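Local structure of TPR repeat-containing protein (Cytophaga hutchinsonii, 3U4T) at residues Gln150-Tyr153 and Val159-Asp162. The protein is of unknown function but is built of tetratricopeptide repeats, helical hairpins that in related proteins commonly serve as scaffolds for protein-protein interactions. The protein carries 1 engineered substitution. Sequence-based numbering, arbitrary orientation.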
loop_
_atom_site.group_PDB
_atom_site.type_symbol
_atom_site.label_atom_id
_atom_site.label_comp_id
_atom_site.label_asym_id
_atom_site.label_seq_id
_atom_site.Cartn_x
_atom_site.Cartn_y
_atom_site.Cartn_z
ATOM N N GLN A 150 -9.613 -0.558 -4.179
ATOM C CA GLN A 150 -9.979 -0.869 -2.816
ATOM C C GLN A 150 -10.820 0.267 -2.254
ATOM O O GLN A 150 -11.785 0.034 -1.523
ATOM C CB GLN A 150 -8.734 -1.052 -1.960
ATOM C CG GLN A 150 -7.917 -2.277 -2.318
ATOM C CD GLN A 150 -6.732 -2.434 -1.403
ATOM O OE1 GLN A 150 -5.769 -1.683 -1.486
ATOM N NE2 GLN A 150 -6.808 -3.400 -0.502
ATOM N N ALA A 151 -10.461 1.503 -2.585
ATOM C CA ALA A 151 -11.236 2.632 -2.075
ATOM C C ALA A 151 -12.655 2.522 -2.610
ATOM O O ALA A 151 -13.610 2.671 -1.858
ATOM C CB ALA A 151 -10.614 3.951 -2.492
ATOM N N TYR A 152 -12.786 2.256 -3.910
ATOM C CA TYR A 152 -14.101 2.097 -4.534
ATOM C C TYR A 152 -14.889 0.973 -3.855
ATOM O O TYR A 152 -16.048 1.143 -3.493
ATOM C CB TYR A 152 -13.953 1.774 -6.027
ATOM C CG TYR A 152 -13.553 2.933 -6.910
ATOM C CD1 TYR A 152 -14.126 4.195 -6.742
ATOM C CD2 TYR A 152 -12.651 2.755 -7.957
ATOM C CE1 TYR A 152 -13.815 5.249 -7.595
ATOM C CE2 TYR A 152 -12.331 3.807 -8.821
ATOM C CZ TYR A 152 -12.916 5.048 -8.634
ATOM O OH TYR A 152 -12.600 6.084 -9.484
ATOM N N TYR A 153 -14.243 -0.176 -3.687
ATOM C CA TYR A 153 -14.868 -1.341 -3.070
ATOM C C TYR A 153 -15.484 -1.030 -1.720
ATOM O O TYR A 153 -16.648 -1.332 -1.467
ATOM C CB TYR A 153 -13.834 -2.456 -2.886
ATOM C CG TYR A 153 -14.356 -3.682 -2.164
ATOM C CD1 TYR A 153 -14.981 -4.718 -2.863
ATOM C CD2 TYR A 153 -14.197 -3.821 -0.786
ATOM C CE1 TYR A 153 -15.426 -5.871 -2.211
ATOM C CE2 TYR A 153 -14.642 -4.967 -0.116
ATOM C CZ TYR A 153 -15.254 -5.991 -0.836
ATOM O OH TYR A 153 -15.692 -7.129 -0.186
ATOM N N VAL A 159 -18.765 -1.928 -9.038
ATOM C CA VAL A 159 -18.565 -1.896 -10.469
ATOM C C VAL A 159 -17.254 -1.169 -10.772
ATOM O O VAL A 159 -16.427 -1.690 -11.518
ATOM C CB VAL A 159 -19.761 -1.219 -11.200
ATOM C CG1 VAL A 159 -19.412 -0.969 -12.660
ATOM C CG2 VAL A 159 -20.992 -2.121 -11.123
ATOM N N LYS A 160 -17.045 0.005 -10.177
ATOM C CA LYS A 160 -15.819 0.769 -10.414
ATOM C C LYS A 160 -14.580 0.122 -9.801
ATOM O O LYS A 160 -13.468 0.296 -10.300
ATOM C CB LYS A 160 -15.978 2.205 -9.904
ATOM C CG LYS A 160 -16.959 3.015 -10.719
ATOM C CD LYS A 160 -17.360 4.301 -10.024
ATOM C CE LYS A 160 -16.369 5.422 -10.258
ATOM N NZ LYS A 160 -16.874 6.691 -9.654
ATOM N N ALA A 161 -14.762 -0.624 -8.720
ATOM C CA ALA A 161 -13.632 -1.313 -8.106
ATOM C C ALA A 161 -13.153 -2.380 -9.088
ATOM O O ALA A 161 -11.945 -2.586 -9.250
ATOM C CB ALA A 161 -14.049 -1.981 -6.784
ATOM N N ASP A 162 -14.101 -3.043 -9.752
ATOM C CA ASP A 162 -13.784 -4.105 -10.707
ATOM C C ASP A 162 -12.958 -3.586 -11.872
ATOM O O ASP A 162 -11.912 -4.142 -12.189
ATOM C CB ASP A 162 -15.084 -4.750 -11.228
ATOM C CG ASP A 162 -14.875 -6.173 -11.770
ATOM O OD1 ASP A 162 -13.918 -6.850 -11.343
ATOM O OD2 ASP A 162 -15.691 -6.623 -12.609
#
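The ring of Tyr-152 lies against the side chain of Lys-160, whose CB sits almost over the middle of one ring face, 3.9 Å from the centroid and 12° off the normal, in a CH-pi contact. Farther along, the lysine chain bends at chi3 (84°), which brings CE to the same side of the ring plane, just outside the CE1-CZ bond, 3.7 Å from Tyr-152 CE1. The carbonyl O of Lys-160 also lies 3.5 Å from CD2 of Tyr-152. Closer to the backbones, Ala-161 offers only a methyl group, and its CB rests 3.8 Å from CB of Tyr-152 and 3.6 Å from the backbone N of Tyr-153. This small residue lets the two backbones approach closely, with CA of Tyr-152 and CA of Ala-161 5.0 Å apart.

The two tyrosines diverge from this point. Tyr-153 touches Ala-161 through CB, 3.9 Å from the alanine CB, while its CG stands anti to the backbone N (chi1 176°) and carries the ring away to meet Tyr-158 and Trp-181 edge-to-face. Tyr-152 instead reaches towards helix 124-131, where it packs on Ile-128; its OH hydrogen-bonds to Glu-132. The ammonium group of Lys-160 is paired with Glu-157, a salt bridge that is likely to hold the chain end near the ring. Replacing Tyr-152 by an alanine would probably leave the lysine methylenes without their aromatic support and Glu-132 without its hydroxyl partner.

Helices 142-154 and 158-171 are the antiparallel pair of a tetratricopeptide repeat, joined here near their connecting turn. Between 150-153 and 159-162 the contact is apolar and CH-pi in character, with the polar ends of Tyr-152 and Lys-160 directed to partners beyond it, so that close fit, not direct hydrogen bonding, holds the two helices together at this level.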